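Local coordinates for protein beta-1,4-mannanase (Aplysia kurodai, PDB 3VUP) that probably hydrolyses the beta-1,4-mannosidic linkages of mannan, working as a digestive-fluid enzyme of the sea hare, at residues Arg15-Gly20 with Gly345-Ser350; Gly20-Trp25 with Ser58-Ile63; Arg43-Phe48 with Ala99-Ile104; Gly77-Pro82 with Asp138-Pro143; Ile144-Lys149 with Lys212-Gly217. All blocks are in the same frame, centred on the assembly; numbering follows the deposited sequence. Where two conformers were deposited one is given.

From the N terminus, contact 1 opens first and closes last: 15-20, leading into barrel strand 18-22, meets the tail 345-350, so every other contact lies within its span. Contact 2 then closes the first beta-alpha-beta unit by pairing strands 18-22 and 58-65. Before it closes, 43-48 has opened contact 3, which crosses it and fastens helix 36-53 to the end of helix 88-101. Contact 4 crosses contact 3 in turn, since 77-82 comes before 99-104, and ties an excursion with strand 79-81 to helix 130-147. Contact 5 follows in series, joining the last turns of that helix to the end of helix 197-214.

Contact 1 of 5, residues Arg15-Gly20 with Gly345-Ser350; sequences RVFLSG and GKIPIS
G345 packs against the backbone of R15 and V16, its CA 4.3 Å from V16 CA. Its phi of 99° suits glycine, and the missing beta carbon lets the two chains come this close. The following residue supplies both polar links. K346 N donates to R15 O over 2.9 Å, while K346 O receives F17 N at 3.1 Å from well above its carbonyl plane. Together they make a single beta bridge between V16 and K346, and the end-to-end directions of the segments, 74° apart, are consistent with pairing that stops at one bridge. I347 then turns its CG1 branch along the F17 side chain. Its CD1 reaches F17 CD2 at 4.0 Å, the two side chains pointing the same way, and also meets S19 CB at 3.9 Å. In fold terms, this is the C-terminal tail of a (beta/alpha)8 barrel, past the last helix 324-338, returning to the entry of the first strand, 18-22. I338 of that helix touches both F17 and I347, and the ring of Y312 meets that of F17 while its hydroxyl bonds G345 O. F17 CG stands anti to the backbone N (chi1 -179°), which sets the ring alongside the CG1 branch of I347. Further along the tail, V16 CG2 touches I349 CG2 at 4.0 Å. N57 ND2 donates to both F17 O and I347 O.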
# COMPACT_ATOMS: atom_id res chain seq x y z
N ARG A 15 -5.76 13.70 15.98
CA ARG A 15 -5.85 13.49 14.55
C ARG A 15 -4.47 13.65 13.96
O ARG A 15 -3.76 14.61 14.27
CB ARG A 15 -6.83 14.49 13.93
CG ARG A 15 -7.04 14.34 12.44
CD ARG A 15 -8.34 14.97 12.03
NE ARG A 15 -8.28 15.53 10.68
CZ ARG A 15 -9.27 16.22 10.12
NH1 ARG A 15 -9.13 16.70 8.89
NH2 ARG A 15 -10.40 16.42 10.78
N VAL A 16 -4.08 12.70 13.11
CA VAL A 16 -2.74 12.67 12.54
C VAL A 16 -2.83 12.66 11.02
O VAL A 16 -3.68 11.98 10.45
CB VAL A 16 -1.92 11.45 13.06
CG1 VAL A 16 -2.62 10.14 12.74
CG2 VAL A 16 -0.50 11.43 12.53
N PHE A 17 -1.93 13.41 10.37
CA PHE A 17 -1.74 13.35 8.93
C PHE A 17 -0.51 12.50 8.67
O PHE A 17 0.53 12.72 9.31
CB PHE A 17 -1.55 14.76 8.37
CG PHE A 17 -1.37 14.81 6.88
CD1 PHE A 17 -2.46 14.95 6.02
CD2 PHE A 17 -0.10 14.73 6.33
CE1 PHE A 17 -2.29 15.00 4.64
CE2 PHE A 17 0.09 14.79 4.96
CZ PHE A 17 -1.01 14.93 4.11
N LEU A 18 -0.61 11.53 7.76
CA LEU A 18 0.51 10.63 7.50
C LEU A 18 1.41 11.22 6.43
O LEU A 18 1.03 11.30 5.26
CB LEU A 18 -0.01 9.26 7.07
CG LEU A 18 -0.98 8.59 8.06
CD1 LEU A 18 -1.52 7.30 7.48
CD2 LEU A 18 -0.29 8.32 9.38
N SER A 19 2.61 11.64 6.82
CA SER A 19 3.53 12.31 5.92
C SER A 19 4.84 11.55 5.83
O SER A 19 5.47 11.27 6.85
CB SER A 19 3.83 13.71 6.47
OG SER A 19 4.81 14.33 5.67
N GLY A 20 5.27 11.21 4.62
CA GLY A 20 6.53 10.52 4.51
C GLY A 20 6.76 10.07 3.09
O GLY A 20 6.54 10.83 2.13
N GLY A 345 -4.71 17.62 10.63
CA GLY A 345 -3.98 16.61 11.37
C GLY A 345 -2.55 17.01 11.70
O GLY A 345 -1.87 17.66 10.90
N LYS A 346 -2.10 16.60 12.88
CA LYS A 346 -0.74 16.85 13.32
C LYS A 346 0.19 15.77 12.77
O LYS A 346 -0.21 14.63 12.58
CB LYS A 346 -0.72 16.86 14.84
CG LYS A 346 0.63 17.05 15.49
CD LYS A 346 0.52 16.86 16.99
CE LYS A 346 1.87 17.03 17.66
NZ LYS A 346 1.74 16.87 19.13
N ILE A 347 1.44 16.15 12.52
CA ILE A 347 2.40 15.23 11.92
C ILE A 347 3.37 14.58 12.92
O ILE A 347 3.54 13.37 12.89
CB ILE A 347 3.09 15.86 10.68
CG1 ILE A 347 2.07 16.00 9.54
CG2 ILE A 347 4.29 15.04 10.25
CD1 ILE A 347 2.52 16.87 8.39
N PRO A 348 4.00 15.36 13.82
CA PRO A 348 4.93 14.71 14.75
C PRO A 348 4.23 13.69 15.63
O PRO A 348 3.13 13.93 16.12
CB PRO A 348 5.45 15.88 15.60
CG PRO A 348 5.33 17.06 14.70
CD PRO A 348 4.07 16.83 13.93
N ILE A 349 4.88 12.55 15.82
CA ILE A 349 4.34 11.48 16.64
C ILE A 349 5.40 10.97 17.60
O ILE A 349 6.60 11.21 17.43
CB ILE A 349 3.80 10.30 15.80
CG1 ILE A 349 4.92 9.62 15.00
CG2 ILE A 349 2.66 10.76 14.89
CD1 ILE A 349 4.47 8.35 14.31
N SER A 350 4.93 10.28 18.63
CA SER A 350 5.81 9.68 19.62
C SER A 350 5.34 8.25 19.85
O SER A 350 4.21 8.03 20.29
CB SER A 350 5.76 10.48 20.91
OG SER A 350 6.66 9.96 21.88

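Contact 2 of 5, residues Gly20-Trp25 with Ser58-Ile63; sequences GGNLPW and SMRLWI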
# COMPACT_ATOMS: atom_id res chain seq x y z
N GLY A 20 5.27 11.21 4.62
CA GLY A 20 6.53 10.52 4.51
C GLY A 20 6.76 10.07 3.09
O GLY A 20 6.54 10.83 2.13
N GLY A 21 7.20 8.84 2.93
CA GLY A 21 7.52 8.35 1.61
C GLY A 21 7.60 6.85 1.51
O GLY A 21 7.46 6.12 2.50
N ASN A 22 7.83 6.41 0.28
CA ASN A 22 8.09 5.02 -0.05
C ASN A 22 9.59 4.81 -0.08
O ASN A 22 10.28 5.49 -0.84
CB ASN A 22 7.57 4.72 -1.45
CG ASN A 22 6.06 4.72 -1.54
OD1 ASN A 22 5.45 3.66 -1.51
ND2 ASN A 22 5.45 5.90 -1.69
N LEU A 23 10.09 3.86 0.71
CA LEU A 23 11.51 3.56 0.73
C LEU A 23 12.14 3.45 -0.68
O LEU A 23 13.09 4.16 -0.96
CB LEU A 23 11.78 2.31 1.58
CG LEU A 23 13.24 1.91 1.75
CD1 LEU A 23 13.98 2.96 2.55
CD2 LEU A 23 13.33 0.55 2.42
N PRO A 24 11.61 2.59 -1.58
CA PRO A 24 10.50 1.63 -1.41
C PRO A 24 11.00 0.23 -1.09
O PRO A 24 10.20 -0.65 -0.76
CB PRO A 24 9.83 1.65 -2.78
CG PRO A 24 10.83 2.21 -3.74
CD PRO A 24 12.06 2.62 -2.98
N TRP A 25 12.32 0.05 -1.19
CA TRP A 25 13.02 -1.20 -0.91
C TRP A 25 14.48 -0.80 -0.82
O TRP A 25 14.85 0.32 -1.16
CB TRP A 25 12.82 -2.22 -2.04
CG TRP A 25 13.07 -1.66 -3.40
CD1 TRP A 25 14.28 -1.35 -3.95
CD2 TRP A 25 12.08 -1.30 -4.36
NE1 TRP A 25 14.10 -0.82 -5.21
CE2 TRP A 25 12.75 -0.78 -5.48
CE3 TRP A 25 10.68 -1.38 -4.38
CZ2 TRP A 25 12.08 -0.34 -6.62
CZ3 TRP A 25 10.01 -0.93 -5.52
CH2 TRP A 25 10.71 -0.41 -6.61
N SER A 58 5.89 8.47 8.45
CA SER A 58 5.34 7.31 7.72
C SER A 58 6.31 6.78 6.68
O SER A 58 6.82 7.58 5.90
CB SER A 58 4.10 7.74 6.93
OG SER A 58 2.97 7.94 7.75
N MET A 59 6.50 5.46 6.61
CA MET A 59 7.30 4.82 5.58
C MET A 59 6.52 3.65 4.97
O MET A 59 6.13 2.74 5.71
CB MET A 59 8.59 4.28 6.20
CG MET A 59 9.57 3.64 5.22
SD MET A 59 10.56 4.81 4.28
CE MET A 59 11.90 5.16 5.42
N ARG A 60 6.34 3.65 3.65
CA ARG A 60 5.82 2.49 2.93
C ARG A 60 7.03 1.76 2.34
O ARG A 60 7.93 2.40 1.79
CB ARG A 60 4.87 2.94 1.82
CG ARG A 60 4.30 1.80 0.96
CD ARG A 60 3.16 2.32 0.13
NE ARG A 60 2.49 1.38 -0.76
CZ ARG A 60 2.59 1.37 -2.09
NH1 ARG A 60 3.46 2.15 -2.72
NH2 ARG A 60 1.81 0.55 -2.79
N LEU A 61 7.06 0.44 2.46
CA LEU A 61 8.15 -0.34 1.88
C LEU A 61 7.62 -1.72 1.51
O LEU A 61 6.63 -2.19 2.08
CB LEU A 61 9.37 -0.44 2.81
CG LEU A 61 9.35 -1.43 3.98
CD1 LEU A 61 10.71 -1.46 4.64
CD2 LEU A 61 8.29 -1.08 5.00
N TRP A 62 8.25 -2.33 0.53
CA TRP A 62 7.68 -3.50 -0.13
C TRP A 62 8.35 -4.78 0.35
O TRP A 62 9.57 -4.83 0.51
CB TRP A 62 7.81 -3.37 -1.64
CG TRP A 62 7.08 -2.21 -2.27
CD1 TRP A 62 6.53 -1.11 -1.67
CD2 TRP A 62 6.87 -2.06 -3.66
NE1 TRP A 62 5.96 -0.29 -2.62
CE2 TRP A 62 6.17 -0.85 -3.86
CE3 TRP A 62 7.19 -2.84 -4.78
CZ2 TRP A 62 5.80 -0.40 -5.14
CZ3 TRP A 62 6.83 -2.40 -6.02
CH2 TRP A 62 6.15 -1.19 -6.20
N ILE A 63 7.54 -5.81 0.54
CA ILE A 63 7.97 -7.04 1.19
C ILE A 63 8.12 -8.20 0.20
O ILE A 63 9.21 -8.42 -0.31
CB ILE A 63 7.03 -7.42 2.37
CG1 ILE A 63 6.77 -6.20 3.28
CG2 ILE A 63 7.62 -8.59 3.15
CD1 ILE A 63 8.00 -5.57 3.89
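G20-N22 pairs in parallel with S58-R60, a buried junction between the first two strands of the barrel, with strand axes 4.8 Å apart and 5° from parallel. The register is fixed by G21 N to S58 O and by R60 N to G21 O (2.9 Å). Beyond strand residue N22 it is continued by L23 N to R60 O (2.8 Å). After the cis peptide preceding P24, W62 N bonds P24 O. Helix 36-53 connects the strands, which makes this the first beta-alpha-beta crossover of the TIM barrel; L23 CB packs on M59 SD and L61 CB on the side facing that helix. On the N22 and R60 side, N22 OD1 takes R60 NH1 at 2.8 Å, in the guanidinium plane, although the amide stands 87° to that plane. D158 and E293 form salt bridges to R60 and N161 accepts from NH2, so every guanidinium nitrogen is held. Farther toward the C-terminal end, W25 sets its CZ3 edge over one face of W62 in a T-shaped stack, centroids 5.0 Å apart and planes at 69°. The W62 side chain lies about 3 Å from a bound Tris molecule, probably from the crystallisation liquor but consistent with a pocket at the barrel end where TIM barrels carry their active sites.

Contact 3 of 5, residues Arg43-Phe48 with Ala99-Ile104; sequences RIEPEF and AKKYNI
F48 and Y102 bring their CA atoms to 6.4 Å where helix 36-53 passes the C-terminal end of helix 88-101, which closes in a Schellman motif: N103 has positive phi, I104 N returns to A99 O, and N103 N to K100 O. F48 contributes the greatest contact area. Its CE1 meets A99 CB at 3.6 Å and, at the ring edge, I104 CG2 at 3.7 Å, while its CB touches Y102 CD2. The F48 backbone carbon lies over one face of the Y102 ring. That ring extends outward to E45, whose OE2 sits at its edge and accepts Y102 OH at 2.7 Å on the anti side of the carboxylate. K101 is modelled in two conformers; in the one described, NZ reaches the syn side of the same oxygen at 2.8 Å, forming a salt bridge. With CG anti to the backbone N (chi1 -179°) and the chain beyond extended, the E45 carboxylate reaches both partners, crossing Y102 at about a right angle. With an alanine in place of E45, K101 would probably be left without this counter-charge and the Y102 hydroxyl without this acceptor. Inward, F48 also touches M59 and V106. The polar pairing thus lies outside an apolar layer in which two neighbouring helices of the outer ring pack on strands 58-65 and 105-112, the helix-on-strand packing of (beta/alpha)8 barrels.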
# COMPACT_ATOMS: atom_id res chain seq x y z
N ARG A 43 21.75 -0.26 5.76
CA ARG A 43 21.35 0.73 4.76
C ARG A 43 19.91 1.21 4.94
O ARG A 43 19.59 2.35 4.59
CB ARG A 43 21.56 0.19 3.34
CG ARG A 43 23.02 0.01 2.97
CD ARG A 43 23.16 -0.46 1.53
NE ARG A 43 22.73 -1.85 1.37
CZ ARG A 43 22.32 -2.38 0.22
NH1 ARG A 43 22.28 -1.64 -0.88
NH2 ARG A 43 21.95 -3.65 0.18
N ILE A 44 19.05 0.36 5.47
CA ILE A 44 17.66 0.74 5.68
C ILE A 44 17.48 1.63 6.91
O ILE A 44 16.74 2.62 6.87
CB ILE A 44 16.73 -0.49 5.74
CG1 ILE A 44 16.72 -1.20 4.39
CG2 ILE A 44 15.32 -0.08 6.15
CD1 ILE A 44 16.00 -2.52 4.40
N GLU A 45 18.16 1.30 7.99
CA GLU A 45 18.02 2.11 9.20
C GLU A 45 18.33 3.61 8.98
O GLU A 45 17.57 4.46 9.43
CB GLU A 45 18.80 1.52 10.38
CG GLU A 45 18.65 2.33 11.65
CD GLU A 45 19.12 1.62 12.89
OE1 GLU A 45 19.65 0.49 12.78
OE2 GLU A 45 18.96 2.20 13.99
N PRO A 46 19.43 3.94 8.25
CA PRO A 46 19.67 5.37 7.98
C PRO A 46 18.53 6.05 7.21
O PRO A 46 18.35 7.25 7.37
CB PRO A 46 20.95 5.36 7.15
CG PRO A 46 21.67 4.15 7.61
CD PRO A 46 20.60 3.12 7.88
N GLU A 47 17.79 5.30 6.40
CA GLU A 47 16.65 5.90 5.71
C GLU A 47 15.54 6.26 6.69
O GLU A 47 14.87 7.27 6.52
CB GLU A 47 16.15 4.98 4.59
CG GLU A 47 17.19 4.73 3.52
CD GLU A 47 17.59 5.98 2.75
OE1 GLU A 47 16.77 6.92 2.64
OE2 GLU A 47 18.73 6.02 2.25
N PHE A 48 15.33 5.43 7.71
CA PHE A 48 14.40 5.80 8.76
C PHE A 48 14.86 7.05 9.51
O PHE A 48 14.07 7.94 9.82
CB PHE A 48 14.17 4.64 9.74
CG PHE A 48 13.21 3.61 9.24
CD1 PHE A 48 11.85 3.73 9.50
CD2 PHE A 48 13.64 2.52 8.48
CE1 PHE A 48 10.95 2.79 9.04
CE2 PHE A 48 12.73 1.57 8.02
CZ PHE A 48 11.39 1.71 8.30
N ALA A 99 11.80 1.02 13.36
CA ALA A 99 10.95 2.15 13.03
C ALA A 99 10.51 2.90 14.29
O ALA A 99 10.48 4.13 14.32
CB ALA A 99 9.76 1.70 12.26
N LYS A 100 10.17 2.15 15.34
CA LYS A 100 9.73 2.75 16.59
C LYS A 100 10.79 3.70 17.13
O LYS A 100 10.46 4.77 17.65
CB LYS A 100 9.39 1.67 17.61
CG LYS A 100 8.90 2.20 18.96
CD LYS A 100 8.71 1.09 19.99
CE LYS A 100 8.37 1.63 21.36
NZ LYS A 100 8.16 0.54 22.36
N LYS A 101 12.06 3.32 17.00
CA LYS A 101 13.17 4.14 17.48
C LYS A 101 13.17 5.53 16.87
O LYS A 101 13.59 6.50 17.50
CB LYS A 101 14.51 3.46 17.21
CG LYS A 101 14.72 2.15 17.95
CD LYS A 101 16.18 1.73 17.93
CE LYS A 101 16.72 1.69 16.51
NZ LYS A 101 18.16 1.32 16.48
N TYR A 102 12.67 5.61 15.64
CA TYR A 102 12.66 6.85 14.88
C TYR A 102 11.27 7.46 14.75
O TYR A 102 11.06 8.37 13.95
CB TYR A 102 13.28 6.62 13.49
CG TYR A 102 14.71 6.15 13.61
CD1 TYR A 102 15.72 7.04 13.90
CD2 TYR A 102 15.03 4.80 13.48
CE1 TYR A 102 17.03 6.61 14.04
CE2 TYR A 102 16.32 4.36 13.62
CZ TYR A 102 17.32 5.27 13.89
OH TYR A 102 18.62 4.84 14.03
N ASN A 103 10.32 6.98 15.55
CA ASN A 103 8.96 7.51 15.51
C ASN A 103 8.37 7.50 14.09
O ASN A 103 7.79 8.48 13.63
CB ASN A 103 8.90 8.90 16.13
CG ASN A 103 9.08 8.87 17.63
OD1 ASN A 103 8.72 7.89 18.28
ND2 ASN A 103 9.61 9.95 18.19
N ILE A 104 8.54 6.36 13.42
CA ILE A 104 8.00 6.17 12.08
C ILE A 104 7.00 5.02 12.08
O ILE A 104 7.30 3.91 12.52
CB ILE A 104 9.12 5.85 11.06
CG1 ILE A 104 10.14 6.99 10.99
CG2 ILE A 104 8.52 5.55 9.69
CD1 ILE A 104 9.59 8.30 10.50

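Contact 4 of 5, residues Gly77-Pro82 with Asp138-Pro143; sequences GFVTGP and DKALKP. With SO4 (sulfate ion), chain H.
A140 CB touches V79 CG1 and P82 CA, each at 3.9 Å. Alongside, K139 lies against the strand: its CG comes 3.6 Å from V79 O, and the K139 and V79 side chains run antiparallel beside each other. K139 O faces the loop, with G81 CA at 3.3 Å in a CA-H...O contact (153° at the hydrogen) and P82 CD as a further close approach, also at 3.3 Å. One turn later in the helix, P143 has no N-H to offer K139 O, which probably leaves that carbonyl turned to the loop; the helix is kinked there. P82 and P143 also face each other, more loosely.

The next shell is solvent. The K139 chain bends at chi2 (-75°), turning its amine toward a water that accepts from NZ at 2.8 Å and donates to T80 O at 2.9 Å. Farther out, strand 79-81 is positioned by backbone hydrogen bonds of T80 and G81 with A72, and S135 of the same helix bonds V79 N; the short axes of 79-81, a weakly bonded strand, and of 138-143 are inclined at 51°. P71 touches both V79 and A140. On another side of the helix, K142 NZ donates to a sulfate, probably from the crystallisation liquor, which Q134 and K251 also bind. The contact itself therefore depends on apolar packing, a CA-H...O contact to a carbonyl and one water bridge, which implies a fit set by shape more than by direct polar pairing.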
# COMPACT_ATOMS: atom_id res chain seq x y z
N GLY A 77 3.80 -24.47 -6.18
CA GLY A 77 3.25 -23.13 -6.00
C GLY A 77 2.44 -22.93 -4.73
O GLY A 77 1.79 -21.89 -4.56
N PHE A 78 2.47 -23.91 -3.84
CA PHE A 78 1.86 -23.74 -2.52
C PHE A 78 2.88 -23.14 -1.58
O PHE A 78 4.08 -23.40 -1.71
CB PHE A 78 1.35 -25.07 -1.97
CG PHE A 78 0.16 -25.61 -2.72
CD1 PHE A 78 -1.12 -25.39 -2.25
CD2 PHE A 78 0.33 -26.31 -3.89
CE1 PHE A 78 -2.22 -25.87 -2.94
CE2 PHE A 78 -0.76 -26.80 -4.59
CZ PHE A 78 -2.04 -26.58 -4.11
N VAL A 79 2.42 -22.34 -0.63
CA VAL A 79 3.31 -21.70 0.33
C VAL A 79 3.61 -22.64 1.49
O VAL A 79 2.70 -23.27 2.04
CB VAL A 79 2.70 -20.37 0.82
CG1 VAL A 79 3.51 -19.79 1.96
CG2 VAL A 79 2.60 -19.40 -0.34
N THR A 80 4.89 -22.74 1.85
CA THR A 80 5.32 -23.61 2.94
C THR A 80 5.57 -22.89 4.25
O THR A 80 5.54 -23.50 5.32
CB THR A 80 6.60 -24.40 2.58
OG1 THR A 80 7.68 -23.50 2.34
CG2 THR A 80 6.36 -25.24 1.34
N GLY A 81 5.82 -21.59 4.18
CA GLY A 81 6.14 -20.81 5.36
C GLY A 81 6.52 -19.40 4.98
O GLY A 81 6.54 -19.06 3.79
N PRO A 82 6.82 -18.56 5.97
CA PRO A 82 7.15 -17.16 5.71
C PRO A 82 8.46 -16.99 4.93
O PRO A 82 8.62 -16.02 4.18
CB PRO A 82 7.27 -16.55 7.12
CG PRO A 82 6.50 -17.47 8.00
CD PRO A 82 6.72 -18.84 7.42
N ASP A 138 -2.45 -19.30 5.64
CA ASP A 138 -2.24 -20.12 6.82
C ASP A 138 -0.77 -20.30 7.19
O ASP A 138 -0.41 -20.30 8.36
CB ASP A 138 -2.92 -21.48 6.66
CG ASP A 138 -4.43 -21.38 6.69
OD1 ASP A 138 -4.95 -20.35 7.18
OD2 ASP A 138 -5.11 -22.33 6.24
N LYS A 139 0.09 -20.44 6.18
CA LYS A 139 1.49 -20.76 6.43
C LYS A 139 2.42 -19.55 6.53
O LYS A 139 3.52 -19.66 7.07
CB LYS A 139 2.02 -21.73 5.37
CG LYS A 139 1.40 -23.11 5.41
CD LYS A 139 1.94 -23.91 6.58
CE LYS A 139 1.59 -25.39 6.47
NZ LYS A 139 2.48 -26.22 7.34
N ALA A 140 1.99 -18.41 5.99
CA ALA A 140 2.84 -17.21 5.98
C ALA A 140 2.18 -15.97 6.56
O ALA A 140 2.73 -15.35 7.47
CB ALA A 140 3.39 -16.94 4.58
N LEU A 141 1.02 -15.58 6.03
CA LEU A 141 0.44 -14.30 6.42
C LEU A 141 0.02 -14.28 7.89
O LEU A 141 0.41 -13.38 8.64
CB LEU A 141 -0.74 -13.94 5.52
CG LEU A 141 -1.39 -12.59 5.82
CD1 LEU A 141 -0.41 -11.42 5.68
CD2 LEU A 141 -2.58 -12.40 4.90
N LYS A 142 -0.79 -15.25 8.30
CA LYS A 142 -1.21 -15.28 9.69
C LYS A 142 -0.02 -15.36 10.67
O LYS A 142 0.01 -14.62 11.65
CB LYS A 142 -2.29 -16.34 9.95
CG LYS A 142 -3.65 -16.01 9.33
CD LYS A 142 -4.65 -17.13 9.57
CE LYS A 142 -6.04 -16.78 9.09
NZ LYS A 142 -7.02 -17.81 9.53
N PRO A 143 0.97 -16.24 10.40
CA PRO A 143 2.12 -16.22 11.32
C PRO A 143 2.84 -14.87 11.40
O PRO A 143 3.23 -14.45 12.49
CB PRO A 143 3.03 -17.30 10.73
CG PRO A 143 2.06 -18.29 10.13
CD PRO A 143 0.97 -17.44 9.54
S SO4 H . -9.97 -18.71 7.45
O1 SO4 H . -9.01 -19.07 6.41
O2 SO4 H . -11.14 -18.05 6.86
O3 SO4 H . -10.40 -19.90 8.16
O4 SO4 H . -9.32 -17.80 8.39
O HOH W 1 4.45 -26.17 5.36

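Contact 5 of 5, residues Ile144-Lys149 with Lys212-Gly217; sequences IVNHVK and KTTDPG
T214 lays its CG2 methyl against the last turns of helix 130-147, at 3.6 Å from both N146 N and N146 CB, with V145 CG1 at 3.8 Å. This methyl is anti to the backbone N, which leaves OG1 turned back along its own helix to A210 O. V145 CG1 also meets D215 CB at 3.7 Å, crossing it at a slant. K149, modelled in two conformers, passes with its CG 3.7 Å from D215 CG, yet its NZ is 6.1 Å from D215 OD1, so the opposite charges are near but form no salt bridge. R1 takes that role at OD1, while OD2 accepts G150 N and, at 2.9 Å, a water that also binds V145 O weakly. A second water links N146 OD1 (2.7 Å) with T214 O. Were D215 an alanine, R1 would be likely to lose its carboxylate mate and G150 N its acceptor. V145 also packs on W157 of strand 157-161. Two outer helices, 130-147 and 197-214, thus meet at their C-terminal ends, ahead of the loops leading to strands 157-161 and 220-224, an arrangement proper to successive beta-alpha units of a TIM barrel.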
# COMPACT_ATOMS: atom_id res chain seq x y z
N ILE A 144 3.01 -14.19 10.27
CA ILE A 144 3.65 -12.88 10.28
C ILE A 144 2.83 -11.86 11.08
O ILE A 144 3.35 -11.18 11.96
CB ILE A 144 3.90 -12.37 8.85
CG1 ILE A 144 4.98 -13.21 8.16
CG2 ILE A 144 4.29 -10.89 8.88
CD1 ILE A 144 5.04 -13.00 6.66
N VAL A 145 1.54 -11.78 10.77
CA VAL A 145 0.66 -10.82 11.41
C VAL A 145 0.56 -11.07 12.90
O VAL A 145 0.59 -10.14 13.71
CB VAL A 145 -0.74 -10.86 10.74
CG1 VAL A 145 -1.76 -10.07 11.55
CG2 VAL A 145 -0.65 -10.34 9.31
N ASN A 146 0.47 -12.34 13.28
CA ASN A 146 0.41 -12.70 14.68
C ASN A 146 1.69 -12.31 15.42
O ASN A 146 1.65 -11.85 16.56
CB ASN A 146 0.15 -14.19 14.85
CG ASN A 146 0.07 -14.59 16.30
OD1 ASN A 146 -0.87 -14.21 17.01
ND2 ASN A 146 1.06 -15.34 16.76
N HIS A 147 2.83 -12.51 14.77
CA HIS A 147 4.11 -12.28 15.42
C HIS A 147 4.31 -10.81 15.79
O HIS A 147 4.95 -10.50 16.79
CB HIS A 147 5.25 -12.73 14.51
CG HIS A 147 6.58 -12.74 15.18
ND1 HIS A 147 6.94 -13.70 16.09
CD2 HIS A 147 7.63 -11.89 15.08
CE1 HIS A 147 8.16 -13.46 16.52
NE2 HIS A 147 8.60 -12.36 15.93
N VAL A 148 3.76 -9.90 14.98
CA VAL A 148 3.89 -8.47 15.23
C VAL A 148 2.57 -7.84 15.67
O VAL A 148 2.43 -6.61 15.63
CB VAL A 148 4.45 -7.72 13.99
CG1 VAL A 148 5.83 -8.28 13.62
CG2 VAL A 148 3.49 -7.79 12.80
N LYS A 149 1.64 -8.67 16.12
CA LYS A 149 0.30 -8.23 16.54
C LYS A 149 0.40 -7.05 17.49
O LYS A 149 1.11 -7.13 18.49
CB LYS A 149 -0.42 -9.39 17.23
CG LYS A 149 -1.84 -9.09 17.69
CD LYS A 149 -2.43 -10.29 18.44
CE LYS A 149 -3.83 -9.98 18.97
NZ LYS A 149 -4.31 -11.01 19.93
N LYS A 212 -7.23 -9.07 9.90
CA LYS A 212 -8.07 -8.53 10.96
C LYS A 212 -8.76 -9.56 11.85
O LYS A 212 -9.44 -9.21 12.82
CB LYS A 212 -9.01 -7.46 10.43
CG LYS A 212 -8.24 -6.18 10.09
CD LYS A 212 -9.13 -5.04 9.63
CE LYS A 212 -9.55 -5.22 8.18
NZ LYS A 212 -10.36 -4.06 7.72
N THR A 213 -8.60 -10.84 11.52
CA THR A 213 -8.96 -11.92 12.44
C THR A 213 -7.79 -12.15 13.40
O THR A 213 -7.98 -12.38 14.59
CB THR A 213 -9.26 -13.25 11.70
OG1 THR A 213 -10.30 -13.06 10.74
CG2 THR A 213 -9.70 -14.32 12.69
N THR A 214 -6.59 -12.07 12.86
CA THR A 214 -5.37 -12.38 13.61
C THR A 214 -4.93 -11.21 14.49
O THR A 214 -4.52 -11.40 15.64
CB THR A 214 -4.27 -12.80 12.64
OG1 THR A 214 -4.72 -13.93 11.89
CG2 THR A 214 -3.00 -13.17 13.37
N ASP A 215 -5.00 -10.00 13.94
CA ASP A 215 -4.72 -8.77 14.67
C ASP A 215 -5.88 -7.82 14.41
O ASP A 215 -5.84 -7.01 13.48
CB ASP A 215 -3.41 -8.14 14.21
CG ASP A 215 -3.05 -6.89 15.01
OD1 ASP A 215 -3.83 -6.49 15.91
OD2 ASP A 215 -1.98 -6.30 14.74
N PRO A 216 -6.95 -7.94 15.22
CA PRO A 216 -8.17 -7.18 14.94
C PRO A 216 -8.00 -5.67 14.94
O PRO A 216 -8.81 -4.98 14.33
CB PRO A 216 -9.12 -7.61 16.06
CG PRO A 216 -8.62 -8.91 16.52
CD PRO A 216 -7.14 -8.91 16.31
N GLY A 217 -6.97 -5.16 15.60
CA GLY A 217 -6.69 -3.74 15.61
C GLY A 217 -5.81 -3.22 14.49
O GLY A 217 -5.51 -2.02 14.46
O HOH W 2 -0.33 -7.19 12.55
O HOH W 3 -3.56 -13.65 16.95